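Long-range contacts in 7beta-hydroxysteroid dehydrogenase (Collinsella aerofaciens, PDB 5FYD), which reduces the 7-oxo group of bile acids such as 7-oxolithocholate with NADPH, giving ursodeoxycholate, and also runs the reverse oxidation of 7beta-hydroxysteroids with NADP(+): residues Gly8-Leu14 with Leu83-Ser89; Ala29-Val35 with Ile52-Val58; Ile147-Trp152 with Tyr253-Gly258; Asp180-Ile184 with Glu220-Gly226. All coordinates share one frame; numbering follows the deposited sequence.

Overall arrangement
Three of the four contacts reach the parallel Rossmann sheet of this short-chain dehydrogenase. Contact 1 is buried: two neighbouring strands joined by backbone hydrogen bonds. Contact 2 lies next to it, sharing strand pairing between 10-14 and 34-39, but is only partly buried and relies on alanine, valine and a tyrosine ring. Contact 4 packs part of a helix on strand 179-186 and touches contact 1 through F222 and F87; its chemistry turns on a buried carboxyl group. Contact 3 stands apart, its centre about 35 Å from that of contact 1: it fastens the C-terminal helix to the loop before helix 154-173, partly exposed and near the second subunit.

Contact 1. Residues Gly8-Leu14 with Leu83-Ser89; sequences GEWGLIL and LDMGFMS
W10 N donates to D84 O just ahead of the parallel pairing of W10 with M85, and E9 N reaches D84 OD2 at 3.0 Å, on the anti lone pair of that oxygen. CG of D84 lies anti to its backbone N (chi1 -178°), which brings the carboxylate back to E9; its OD1 is held by a salt bridge to R135. W10 O takes two donors across a beta bulge, G86 N at 2.7 Å and, weakly, F87 N at 3.4 Å. Beyond the bulge the alternation is regular: L12 N to F87 O, S89 N to L12 O, L14 N to S89 O, each 2.9 Å. S89 OG is satisfied by I139 O. Over one face of the indole lies L83 CD2, a CH-pi contact 3.9 Å from the centroid of the W10 five-membered ring. In this Rossmann sheet, strand 34-39 pairs with the far edge of 10-14, L12, L14, M85 and M88 pack on helix 105-132, and I13, F87 and S89 meet helix 19-30.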
loop_
_atom_site.group_PDB
_atom_site.type_symbol
_atom_site.label_atom_id
_atom_site.label_comp_id
_atom_site.label_asym_id
_atom_site.label_seq_id
_atom_site.Cartn_x
_atom_site.Cartn_y
_atom_site.Cartn_z
ATOM N N GLY A 8 -32.108 14.059 -5.547
ATOM C CA GLY A 8 -32.345 13.754 -6.974
ATOM C C GLY A 8 -32.131 12.306 -7.322
ATOM O O GLY A 8 -31.763 11.526 -6.485
ATOM N N GLU A 9 -32.364 11.947 -8.577
ATOM C CA GLU A 9 -32.410 10.528 -8.968
ATOM C C GLU A 9 -31.085 9.797 -8.973
ATOM O O GLU A 9 -31.044 8.615 -8.621
ATOM C CB GLU A 9 -33.036 10.343 -10.364
ATOM C CG GLU A 9 -34.532 10.468 -10.416
ATOM C CD GLU A 9 -35.217 9.377 -9.623
ATOM O OE1 GLU A 9 -35.095 8.158 -9.928
ATOM O OE2 GLU A 9 -35.856 9.770 -8.664
ATOM N N TRP A 10 -30.026 10.468 -9.430
ATOM C CA TRP A 10 -28.739 9.838 -9.606
ATOM C C TRP A 10 -27.653 10.513 -8.774
ATOM O O TRP A 10 -27.615 11.738 -8.669
ATOM C CB TRP A 10 -28.326 9.866 -11.075
ATOM C CG TRP A 10 -29.145 8.969 -11.949
ATOM C CD1 TRP A 10 -30.358 9.239 -12.500
ATOM C CD2 TRP A 10 -28.779 7.667 -12.388
ATOM N NE1 TRP A 10 -30.786 8.168 -13.255
ATOM C CE2 TRP A 10 -29.843 7.183 -13.194
ATOM C CE3 TRP A 10 -27.666 6.842 -12.162
ATOM C CZ2 TRP A 10 -29.800 5.943 -13.813
ATOM C CZ3 TRP A 10 -27.626 5.600 -12.745
ATOM C CH2 TRP A 10 -28.698 5.148 -13.567
ATOM N N GLY A 11 -26.771 9.698 -8.209
ATOM C CA GLY A 11 -25.558 10.179 -7.545
ATOM C C GLY A 11 -24.335 9.689 -8.290
ATOM O O GLY A 11 -24.333 8.596 -8.853
ATOM N N LEU A 12 -23.296 10.512 -8.291
ATOM C CA LEU A 12 -22.096 10.300 -9.074
ATOM C C LEU A 12 -20.950 10.146 -8.118
ATOM O O LEU A 12 -20.620 11.090 -7.372
ATOM C CB LEU A 12 -21.878 11.511 -9.973
ATOM C CG LEU A 12 -20.605 11.618 -10.785
ATOM C CD1 LEU A 12 -20.424 10.431 -11.709
ATOM C CD2 LEU A 12 -20.614 12.896 -11.575
ATOM N N ILE A 13 -20.325 8.978 -8.129
ATOM C CA ILE A 13 -19.164 8.733 -7.313
ATOM C C ILE A 13 -17.935 8.677 -8.212
ATOM O O ILE A 13 -17.773 7.750 -9.022
ATOM C CB ILE A 13 -19.292 7.418 -6.510
ATOM C CG1 ILE A 13 -20.643 7.373 -5.754
ATOM C CG2 ILE A 13 -18.100 7.232 -5.577
ATOM C CD1 ILE A 13 -20.955 8.590 -4.908
ATOM N N LEU A 14 -17.061 9.662 -8.042
ATOM C CA LEU A 14 -15.866 9.806 -8.878
ATOM C C LEU A 14 -14.684 9.176 -8.140
ATOM O O LEU A 14 -14.053 9.805 -7.269
ATOM C CB LEU A 14 -15.625 11.274 -9.213
ATOM C CG LEU A 14 -16.804 11.876 -9.975
ATOM C CD1 LEU A 14 -16.979 13.366 -9.758
ATOM C CD2 LEU A 14 -16.659 11.509 -11.451
ATOM N N LEU A 83 -29.541 12.705 -17.199
ATOM C CA LEU A 83 -29.897 12.162 -15.888
ATOM C C LEU A 83 -30.300 13.277 -14.931
ATOM O O LEU A 83 -29.733 14.367 -14.955
ATOM C CB LEU A 83 -28.739 11.376 -15.269
ATOM C CG LEU A 83 -28.136 10.211 -16.042
ATOM C CD1 LEU A 83 -26.987 9.610 -15.266
ATOM C CD2 LEU A 83 -29.153 9.132 -16.397
ATOM N N ASP A 84 -31.291 13.001 -14.084
ATOM C CA ASP A 84 -31.591 13.901 -12.986
ATOM C C ASP A 84 -30.544 13.656 -11.898
ATOM O O ASP A 84 -30.513 12.575 -11.298
ATOM C CB ASP A 84 -32.985 13.712 -12.410
ATOM C CG ASP A 84 -33.258 14.707 -11.313
ATOM O OD1 ASP A 84 -33.510 15.877 -11.652
ATOM O OD2 ASP A 84 -33.170 14.350 -10.118
ATOM N N MET A 85 -29.668 14.643 -11.695
ATOM C CA MET A 85 -28.514 14.498 -10.789
ATOM C C MET A 85 -28.855 15.068 -9.416
ATOM O O MET A 85 -29.381 16.192 -9.296
ATOM C CB MET A 85 -27.283 15.216 -11.350
ATOM C CG MET A 85 -26.815 14.696 -12.710
ATOM S SD MET A 85 -26.407 12.950 -12.702
ATOM C CE MET A 85 -25.134 12.829 -11.438
ATOM N N GLY A 86 -28.567 14.288 -8.382
ATOM C CA GLY A 86 -28.753 14.748 -6.993
ATOM C C GLY A 86 -27.498 14.840 -6.137
ATOM O O GLY A 86 -27.491 15.558 -5.129
ATOM N N PHE A 87 -26.441 14.122 -6.518
ATOM C CA PHE A 87 -25.282 13.977 -5.643
ATOM C C PHE A 87 -24.009 13.811 -6.435
ATOM O O PHE A 87 -24.013 13.164 -7.474
ATOM C CB PHE A 87 -25.450 12.756 -4.730
ATOM C CG PHE A 87 -24.326 12.556 -3.774
ATOM C CD1 PHE A 87 -24.262 13.304 -2.601
ATOM C CD2 PHE A 87 -23.344 11.609 -4.012
ATOM C CE1 PHE A 87 -23.219 13.133 -1.704
ATOM C CE2 PHE A 87 -22.307 11.423 -3.112
ATOM C CZ PHE A 87 -22.244 12.179 -1.950
ATOM N N MET A 88 -22.936 14.407 -5.936
ATOM C CA MET A 88 -21.593 14.140 -6.451
ATOM C C MET A 88 -20.626 13.987 -5.290
ATOM O O MET A 88 -20.716 14.720 -4.308
ATOM C CB MET A 88 -21.104 15.270 -7.375
ATOM C CG MET A 88 -19.785 14.987 -8.095
ATOM S SD MET A 88 -18.945 16.499 -8.679
ATOM C CE MET A 88 -18.046 16.967 -7.228
ATOM N N SER A 89 -19.710 13.028 -5.404
ATOM C CA SER A 89 -18.557 12.952 -4.496
ATOM C C SER A 89 -17.289 12.757 -5.307
ATOM O O SER A 89 -17.218 11.811 -6.092
ATOM C CB SER A 89 -18.671 11.810 -3.487
ATOM O OG SER A 89 -17.524 11.733 -2.680
#

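Contact 2. Residues Ala29-Val35 with Ile52-Val58; sequences AAGGMNV and IRETYGV
A29 and Y56 bring together the C-terminal ends of two helices, 19-30 and 42-56, their CA atoms 6.0 Å apart, within the Rossmann fold; helix 42-56 is the crossover of the beta-alpha-beta unit that links strands 34-39 and 60-64. The first helix ends in a Schellman motif: G32, at positive phi, sends its N to A29 O, and M33 N bonds to I28 O. The second helix is left at G57, also with positive phi. A water lies 2.8 Å from A29 O and 3.0 Å from Y56 O, placed to bridge the two helix ends. A29 CB is the common apolar point, 3.7 Å from Y56 CG and also against I52 CG2 and V58 CG2. The backbone N of A30 lies over one face of the Y56 ring, while A30 CB approaches CE1. V58 fills the angle between helix end and strand; chi1 of -59° puts its CG2 between its backbone N and carbonyl carbon, facing A29 CB and V35 CG2, and turns CG1 toward M33 O. N34 OD1 passes alongside V58 CB and accepts from E59 N. M33 O, buried under V58, has no polar partner in the model; the methyl V58 CG1 sits 3.4 Å from it.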
loop_
_atom_site.group_PDB
_atom_site.type_symbol
_atom_site.label_atom_id
_atom_site.label_comp_id
_atom_site.label_asym_id
_atom_site.label_seq_id
_atom_site.Cartn_x
_atom_site.Cartn_y
_atom_site.Cartn_z
ATOM N N ALA A 29 -26.958 4.273 -2.592
ATOM C CA ALA A 29 -27.874 3.234 -3.038
ATOM C C ALA A 29 -28.843 2.857 -1.923
ATOM O O ALA A 29 -30.046 2.746 -2.169
ATOM C CB ALA A 29 -27.105 2.033 -3.518
ATOM N N ALA A 30 -28.330 2.696 -0.704
ATOM C CA ALA A 30 -29.190 2.466 0.475
ATOM C C ALA A 30 -30.179 3.611 0.684
ATOM O O ALA A 30 -31.314 3.408 1.152
ATOM C CB ALA A 30 -28.342 2.282 1.714
ATOM N N GLY A 31 -29.747 4.825 0.346
ATOM C CA GLY A 31 -30.603 5.992 0.345
ATOM C C GLY A 31 -31.504 6.162 -0.868
ATOM O O GLY A 31 -32.124 7.209 -1.031
ATOM N N GLY A 32 -31.568 5.137 -1.720
ATOM C CA GLY A 32 -32.462 5.094 -2.862
ATOM C C GLY A 32 -31.969 5.695 -4.166
ATOM O O GLY A 32 -32.716 5.697 -5.143
ATOM N N MET A 33 -30.744 6.208 -4.206
ATOM C CA MET A 33 -30.243 6.825 -5.437
ATOM C C MET A 33 -29.681 5.789 -6.383
ATOM O O MET A 33 -29.056 4.811 -5.966
ATOM C CB MET A 33 -29.128 7.839 -5.178
ATOM C CG MET A 33 -29.552 9.038 -4.366
ATOM S SD MET A 33 -28.183 10.243 -4.329
ATOM C CE MET A 33 -28.926 11.577 -5.205
ATOM N N ASN A 34 -29.921 6.026 -7.667
ATOM C CA ASN A 34 -29.250 5.273 -8.722
ATOM C C ASN A 34 -27.811 5.777 -8.759
ATOM O O ASN A 34 -27.569 6.913 -8.386
ATOM C CB ASN A 34 -29.950 5.493 -10.052
ATOM C CG ASN A 34 -31.410 5.085 -10.011
ATOM O OD1 ASN A 34 -31.755 3.977 -9.563
ATOM N ND2 ASN A 34 -32.277 5.966 -10.474
ATOM N N VAL A 35 -26.875 4.938 -9.191
ATOM C CA VAL A 35 -25.455 5.223 -8.963
ATOM C C VAL A 35 -24.692 5.252 -10.281
ATOM O O VAL A 35 -24.696 4.272 -11.010
ATOM C CB VAL A 35 -24.837 4.179 -8.038
ATOM C CG1 VAL A 35 -23.399 4.516 -7.720
ATOM C CG2 VAL A 35 -25.636 4.062 -6.744
ATOM N N ILE A 52 -24.317 -3.844 -6.379
ATOM C CA ILE A 52 -25.192 -2.741 -5.990
ATOM C C ILE A 52 -26.613 -3.013 -6.489
ATOM O O ILE A 52 -27.575 -2.834 -5.742
ATOM C CB ILE A 52 -24.657 -1.381 -6.499
ATOM C CG1 ILE A 52 -23.390 -0.940 -5.724
ATOM C CG2 ILE A 52 -25.729 -0.289 -6.458
ATOM C CD1 ILE A 52 -23.596 -0.389 -4.343
ATOM N N ARG A 53 -26.747 -3.391 -7.756
ATOM C CA ARG A 53 -28.068 -3.701 -8.298
ATOM C C ARG A 53 -28.750 -4.813 -7.489
ATOM O O ARG A 53 -29.922 -4.685 -7.111
ATOM C CB ARG A 53 -27.966 -4.115 -9.771
ATOM C CG ARG A 53 -27.628 -2.968 -10.718
ATOM C CD ARG A 53 -27.939 -3.327 -12.161
ATOM N NE ARG A 53 -27.181 -4.481 -12.628
ATOM C CZ ARG A 53 -25.900 -4.477 -13.018
ATOM N NH1 ARG A 53 -25.160 -3.374 -12.981
ATOM N NH2 ARG A 53 -25.341 -5.610 -13.439
ATOM N N GLU A 54 -28.015 -5.880 -7.218
ATOM C CA GLU A 54 -28.571 -7.064 -6.539
ATOM C C GLU A 54 -28.913 -6.799 -5.060
ATOM O O GLU A 54 -29.923 -7.282 -4.553
ATOM C CB GLU A 54 -27.606 -8.253 -6.666
ATOM C CG GLU A 54 -28.294 -9.597 -6.658
ATOM C CD GLU A 54 -29.130 -9.807 -7.921
ATOM O OE1 GLU A 54 -28.589 -9.803 -9.061
ATOM O OE2 GLU A 54 -30.352 -9.941 -7.766
ATOM N N THR A 55 -28.107 -5.981 -4.400
ATOM C CA THR A 55 -28.308 -5.663 -2.996
ATOM C C THR A 55 -29.367 -4.587 -2.757
ATOM O O THR A 55 -30.167 -4.698 -1.807
ATOM C CB THR A 55 -26.963 -5.221 -2.374
ATOM O OG1 THR A 55 -26.007 -6.261 -2.589
ATOM C CG2 THR A 55 -27.102 -4.951 -0.876
ATOM N N TYR A 56 -29.350 -3.539 -3.581
ATOM C CA TYR A 56 -30.149 -2.324 -3.333
ATOM C C TYR A 56 -31.302 -2.072 -4.287
ATOM O O TYR A 56 -32.179 -1.277 -3.975
ATOM C CB TYR A 56 -29.266 -1.087 -3.274
ATOM C CG TYR A 56 -28.226 -1.178 -2.175
ATOM C CD1 TYR A 56 -28.579 -0.996 -0.849
ATOM C CD2 TYR A 56 -26.903 -1.479 -2.466
ATOM C CE1 TYR A 56 -27.639 -1.091 0.158
ATOM C CE2 TYR A 56 -25.966 -1.571 -1.458
ATOM C CZ TYR A 56 -26.348 -1.375 -0.151
ATOM O OH TYR A 56 -25.405 -1.474 0.854
ATOM N N GLY A 57 -31.320 -2.744 -5.436
ATOM C CA GLY A 57 -32.411 -2.568 -6.389
ATOM C C GLY A 57 -32.430 -1.194 -7.032
ATOM O O GLY A 57 -33.487 -0.698 -7.425
ATOM N N VAL A 58 -31.261 -0.573 -7.134
ATOM C CA VAL A 58 -31.140 0.703 -7.842
ATOM C C VAL A 58 -30.531 0.459 -9.204
ATOM O O VAL A 58 -29.927 -0.597 -9.454
ATOM C CB VAL A 58 -30.336 1.759 -7.039
ATOM C CG1 VAL A 58 -31.017 2.000 -5.692
ATOM C CG2 VAL A 58 -28.880 1.382 -6.868
HETATM O O HOH W 1 -32.373 1.104 -2.108
#

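Contact 3. Residues Ile147-Trp152 with Tyr253-Gly258; sequences ISSSPW and YIRYMG
S148 meets Y253 with its CB over one face of the phenol ring, a CH-pi contact 3.7 Å from the centroid and displaced toward the rim, while I147 CG2 touches the same ring at CE2. M257 folds in beside it: its CG lies 3.6 Å from S148 OG, and the bends at chi2 and chi3 keep SD and CE beside the same hydroxyl. Farther along, the P151 ring rests on the last turn of helix 250-258, with CD 3.8 Å from M257 CB and CB equally far from G258 CA, where the absence of a side chain allows the approach. W152 CZ3 closes that end against G258 O at 3.7 Å.

A reciprocal pair of serine bonds braces the chain where helix 145-148 ends. S148 OG donates to S149 O at 2.7 Å and S149 OG to S148 O at 2.6 Å, the latter in the carbonyl plane on a lone pair; S148 OG also has a weak bond with M144 O. In the next shell, W244 stacks on the Y253 ring, V241 lies against I147 and Y253, and Q203 of the second subunit packs on M257. The helix belongs to the C-terminal region without which the enzyme is inactive. Much of what I254 and M257 meet is therefore serine oxygen already engaged within 148-149, set against carbon and sulfur, and the grip is one of shape and van der Waals contact.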
loop_
_atom_site.group_PDB
_atom_site.type_symbol
_atom_site.label_atom_id
_atom_site.label_comp_id
_atom_site.label_asym_id
_atom_site.label_seq_id
_atom_site.Cartn_x
_atom_site.Cartn_y
_atom_site.Cartn_z
ATOM N N ILE A 147 -3.819 19.429 5.716
ATOM C CA ILE A 147 -3.631 20.273 6.869
ATOM C C ILE A 147 -2.183 20.276 7.359
ATOM O O ILE A 147 -1.631 21.334 7.656
ATOM C CB ILE A 147 -4.576 19.823 8.021
ATOM C CG1 ILE A 147 -6.025 19.846 7.538
ATOM C CG2 ILE A 147 -4.349 20.673 9.267
ATOM C CD1 ILE A 147 -7.007 19.211 8.482
ATOM N N SER A 148 -1.579 19.086 7.446
ATOM C CA SER A 148 -0.229 18.930 7.983
ATOM C C SER A 148 0.883 19.238 6.984
ATOM O O SER A 148 2.019 19.519 7.393
ATOM C CB SER A 148 -0.054 17.487 8.461
ATOM O OG SER A 148 -0.041 16.589 7.362
ATOM N N SER A 149 0.555 19.183 5.695
ATOM C CA SER A 149 1.527 19.019 4.606
ATOM C C SER A 149 2.105 17.595 4.593
ATOM O O SER A 149 1.987 16.855 5.544
ATOM C CB SER A 149 2.662 20.069 4.627
ATOM O OG SER A 149 3.749 19.647 5.437
ATOM N N SER A 150 2.796 17.239 3.520
ATOM C CA SER A 150 3.258 15.860 3.346
ATOM C C SER A 150 4.657 15.826 2.722
ATOM O O SER A 150 4.810 15.491 1.545
ATOM C CB SER A 150 2.254 15.050 2.516
ATOM O OG SER A 150 1.914 15.706 1.302
ATOM N N PRO A 151 5.692 16.203 3.512
ATOM C CA PRO A 151 7.087 16.052 3.079
ATOM C C PRO A 151 7.353 14.672 2.498
ATOM O O PRO A 151 6.813 13.683 3.004
ATOM C CB PRO A 151 7.871 16.253 4.391
ATOM C CG PRO A 151 7.018 17.175 5.192
ATOM C CD PRO A 151 5.616 16.726 4.899
ATOM N N TRP A 152 8.133 14.634 1.409
ATOM C CA TRP A 152 8.443 13.431 0.611
ATOM C C TRP A 152 7.252 12.895 -0.207
ATOM O O TRP A 152 7.338 11.847 -0.827
ATOM C CB TRP A 152 9.140 12.328 1.448
ATOM C CG TRP A 152 10.613 12.576 1.683
ATOM C CD1 TRP A 152 11.652 12.098 0.932
ATOM C CD2 TRP A 152 11.207 13.388 2.706
ATOM N NE1 TRP A 152 12.846 12.542 1.432
ATOM C CE2 TRP A 152 12.610 13.322 2.526
ATOM C CE3 TRP A 152 10.700 14.107 3.795
ATOM C CZ2 TRP A 152 13.510 13.985 3.376
ATOM C CZ3 TRP A 152 11.587 14.783 4.620
ATOM C CH2 TRP A 152 12.985 14.714 4.407
ATOM N N TYR A 253 4.644 20.834 13.176
ATOM C CA TYR A 253 3.709 19.901 12.555
ATOM C C TYR A 253 4.302 19.359 11.254
ATOM O O TYR A 253 4.279 18.150 11.004
ATOM C CB TYR A 253 2.386 20.616 12.297
ATOM C CG TYR A 253 1.162 19.754 12.072
ATOM C CD1 TYR A 253 1.187 18.350 12.156
ATOM C CD2 TYR A 253 -0.044 20.363 11.796
ATOM C CE1 TYR A 253 0.028 17.616 11.963
ATOM C CE2 TYR A 253 -1.192 19.637 11.595
ATOM C CZ TYR A 253 -1.161 18.275 11.688
ATOM O OH TYR A 253 -2.355 17.594 11.503
ATOM N N ILE A 254 4.863 20.247 10.449
ATOM C CA ILE A 254 5.514 19.849 9.187
ATOM C C ILE A 254 6.663 18.886 9.482
ATOM O O ILE A 254 6.785 17.822 8.863
ATOM C CB ILE A 254 6.077 21.085 8.436
ATOM C CG1 ILE A 254 4.925 22.002 8.005
ATOM C CG2 ILE A 254 6.944 20.670 7.241
ATOM C CD1 ILE A 254 5.390 23.404 7.667
ATOM N N ARG A 255 7.506 19.288 10.426
ATOM C CA ARG A 255 8.703 18.519 10.773
ATOM C C ARG A 255 8.356 17.150 11.309
ATOM O O ARG A 255 9.050 16.204 11.016
ATOM C CB ARG A 255 9.593 19.279 11.766
ATOM C CG ARG A 255 10.380 20.387 11.085
ATOM C CD ARG A 255 11.371 21.065 12.025
ATOM N NE ARG A 255 12.002 22.197 11.341
ATOM C CZ ARG A 255 12.017 23.468 11.736
ATOM N NH1 ARG A 255 11.470 23.866 12.876
ATOM N NH2 ARG A 255 12.619 24.364 10.965
ATOM N N TYR A 256 7.267 17.067 12.067
ATOM C CA TYR A 256 6.765 15.792 12.569
ATOM C C TYR A 256 6.403 14.872 11.417
ATOM O O TYR A 256 6.832 13.714 11.384
ATOM C CB TYR A 256 5.566 16.025 13.463
ATOM C CG TYR A 256 5.067 14.806 14.150
ATOM C CD1 TYR A 256 5.765 14.280 15.238
ATOM C CD2 TYR A 256 3.871 14.200 13.771
ATOM C CE1 TYR A 256 5.298 13.162 15.912
ATOM C CE2 TYR A 256 3.396 13.079 14.451
ATOM C CZ TYR A 256 4.118 12.573 15.512
ATOM O OH TYR A 256 3.673 11.475 16.201
ATOM N N MET A 257 5.680 15.410 10.432
ATOM C CA MET A 257 5.358 14.656 9.229
ATOM C C MET A 257 6.583 14.185 8.468
ATOM O O MET A 257 6.581 13.085 7.936
ATOM C CB MET A 257 4.464 15.458 8.287
ATOM C CG MET A 257 3.101 15.812 8.861
ATOM S SD MET A 257 2.123 14.385 9.386
ATOM C CE MET A 257 1.945 13.499 7.847
ATOM N N GLY A 258 7.615 15.013 8.404
ATOM C CA GLY A 258 8.828 14.676 7.674
ATOM C C GLY A 258 9.809 13.801 8.440
ATOM O O GLY A 258 10.720 13.245 7.835
#

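Contact 4. Residues Asp180-Ile184 with Glu220-Gly226; sequences DVEVI and EAFEKLG
This is a helix-on-sheet contact: the C-terminal part of helix 214-224 and the residues after it, around A221, L225 and G226, cover E182, D180 and I184 of strand 179-186. The helix belongs to the connection from that strand to its neighbour 230-232 in the Rossmann sheet. The axes of strand 180-184 and helix 220-224 run roughly antiparallel, at 148°, and approach to 9.1 Å. I184 supplies the apolar end, its CD1 4.0 Å from A221 CB. At the other end L225 CD1 lies 3.8 Å from D180 CB, and G226 CA packs against the carboxylate of D180, whose OD2 bonds to Y7 OH. A water ties the two backbones, donating to V181 O and accepting from G226 N at 2.8 Å. E220 OE2 is paired with K224 NZ, 2.7 Å away, and with K238. Between these ends stands E182. With CG anti to the backbone N (chi1 -174°) and the chain extended beyond it, the carboxyl group reaches beneath the helix, where OE1 comes 2.6 Å from A221 O. L225 N is also near OE1, but at too poor an angle for a bond. Two oxygens so close suggest that buried E182 probably carries a proton, a neutral acid facing the A221 carbonyl.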
loop_
_atom_site.group_PDB
_atom_site.type_symbol
_atom_site.label_atom_id
_atom_site.label_comp_id
_atom_site.label_asym_id
_atom_site.label_seq_id
_atom_site.Cartn_x
_atom_site.Cartn_y
_atom_site.Cartn_z
ATOM N N ASP A 180 -26.481 21.364 -0.802
ATOM C CA ASP A 180 -25.711 21.106 0.428
ATOM C C ASP A 180 -24.324 20.585 0.056
ATOM O O ASP A 180 -24.207 19.575 -0.612
ATOM C CB ASP A 180 -26.406 20.082 1.315
ATOM C CG ASP A 180 -27.728 20.582 1.882
ATOM O OD1 ASP A 180 -27.872 21.805 2.108
ATOM O OD2 ASP A 180 -28.635 19.740 2.080
ATOM N N VAL A 181 -23.282 21.281 0.497
ATOM C CA VAL A 181 -21.922 20.927 0.163
ATOM C C VAL A 181 -21.127 20.765 1.439
ATOM O O VAL A 181 -21.303 21.523 2.381
ATOM C CB VAL A 181 -21.290 21.975 -0.787
ATOM C CG1 VAL A 181 -19.791 21.729 -1.035
ATOM C CG2 VAL A 181 -22.039 21.977 -2.097
ATOM N N GLU A 182 -20.276 19.758 1.465
ATOM C CA GLU A 182 -19.427 19.438 2.607
ATOM C C GLU A 182 -18.107 18.886 2.111
ATOM O O GLU A 182 -18.060 18.218 1.082
ATOM C CB GLU A 182 -20.109 18.405 3.492
ATOM C CG GLU A 182 -19.404 18.067 4.805
ATOM C CD GLU A 182 -19.935 16.776 5.403
ATOM O OE1 GLU A 182 -21.166 16.524 5.313
ATOM O OE2 GLU A 182 -19.113 15.992 5.908
ATOM N N VAL A 183 -17.045 19.194 2.826
ATOM C CA VAL A 183 -15.799 18.437 2.696
ATOM C C VAL A 183 -15.559 17.618 3.947
ATOM O O VAL A 183 -15.685 18.118 5.069
ATOM C CB VAL A 183 -14.582 19.311 2.334
ATOM C CG1 VAL A 183 -14.423 20.539 3.228
ATOM C CG2 VAL A 183 -13.288 18.480 2.304
ATOM N N ILE A 184 -15.212 16.350 3.745
ATOM C CA ILE A 184 -14.844 15.462 4.839
ATOM C C ILE A 184 -13.362 15.147 4.669
ATOM O O ILE A 184 -12.948 14.663 3.617
ATOM C CB ILE A 184 -15.708 14.189 4.914
ATOM C CG1 ILE A 184 -15.299 13.354 6.144
ATOM C CG2 ILE A 184 -15.642 13.323 3.653
ATOM C CD1 ILE A 184 -16.307 13.340 7.244
ATOM N N GLU A 220 -20.435 9.470 8.906
ATOM C CA GLU A 220 -20.262 10.787 9.520
ATOM C C GLU A 220 -20.503 11.925 8.515
ATOM O O GLU A 220 -21.184 12.896 8.830
ATOM C CB GLU A 220 -18.882 10.931 10.159
ATOM C CG GLU A 220 -18.727 12.273 10.841
ATOM C CD GLU A 220 -17.456 12.405 11.670
ATOM O OE1 GLU A 220 -16.595 11.504 11.668
ATOM O OE2 GLU A 220 -17.329 13.447 12.324
ATOM N N ALA A 221 -19.973 11.788 7.298
ATOM C CA ALA A 221 -20.210 12.806 6.266
ATOM C C ALA A 221 -21.719 13.028 5.999
ATOM O O ALA A 221 -22.181 14.168 5.889
ATOM C CB ALA A 221 -19.502 12.426 4.972
ATOM N N PHE A 222 -22.485 11.953 5.896
ATOM C CA PHE A 222 -23.901 12.127 5.619
ATOM C C PHE A 222 -24.673 12.650 6.840
ATOM O O PHE A 222 -25.622 13.390 6.666
ATOM C CB PHE A 222 -24.535 10.871 5.045
ATOM C CG PHE A 222 -24.327 10.732 3.569
ATOM C CD1 PHE A 222 -25.134 11.403 2.664
ATOM C CD2 PHE A 222 -23.274 9.981 3.080
ATOM C CE1 PHE A 222 -24.916 11.290 1.290
ATOM C CE2 PHE A 222 -23.054 9.870 1.709
ATOM C CZ PHE A 222 -23.888 10.512 0.814
ATOM N N GLU A 223 -24.250 12.285 8.047
ATOM C CA GLU A 223 -24.861 12.828 9.273
ATOM C C GLU A 223 -24.723 14.348 9.337
ATOM O O GLU A 223 -25.644 15.024 9.761
ATOM C CB GLU A 223 -24.280 12.155 10.522
ATOM C CG GLU A 223 -24.912 10.780 10.743
ATOM C CD GLU A 223 -24.337 9.991 11.918
ATOM O OE1 GLU A 223 -23.620 10.591 12.765
ATOM O OE2 GLU A 223 -24.603 8.760 11.981
ATOM N N LYS A 224 -23.605 14.879 8.845
ATOM C CA LYS A 224 -23.310 16.316 8.928
ATOM C C LYS A 224 -23.619 17.127 7.661
ATOM O O LYS A 224 -23.524 18.356 7.669
ATOM C CB LYS A 224 -21.863 16.490 9.386
ATOM C CG LYS A 224 -21.720 15.989 10.826
ATOM C CD LYS A 224 -20.296 16.016 11.326
ATOM C CE LYS A 224 -20.277 15.615 12.792
ATOM N NZ LYS A 224 -18.905 15.360 13.262
ATOM N N LEU A 225 -24.032 16.446 6.591
ATOM C CA LEU A 225 -24.341 17.093 5.326
ATOM C C LEU A 225 -25.492 18.077 5.507
ATOM O O LEU A 225 -26.539 17.707 6.026
ATOM C CB LEU A 225 -24.732 16.051 4.269
ATOM C CG LEU A 225 -25.073 16.584 2.897
ATOM C CD1 LEU A 225 -23.935 17.366 2.244
ATOM C CD2 LEU A 225 -25.560 15.435 2.027
ATOM N N GLY A 226 -25.273 19.325 5.095
ATOM C CA GLY A 226 -26.245 20.393 5.297
ATOM C C GLY A 226 -26.229 21.010 6.682
ATOM O O GLY A 226 -27.011 21.911 6.928
HETATM O O HOH W 2 -22.799 20.533 4.596
#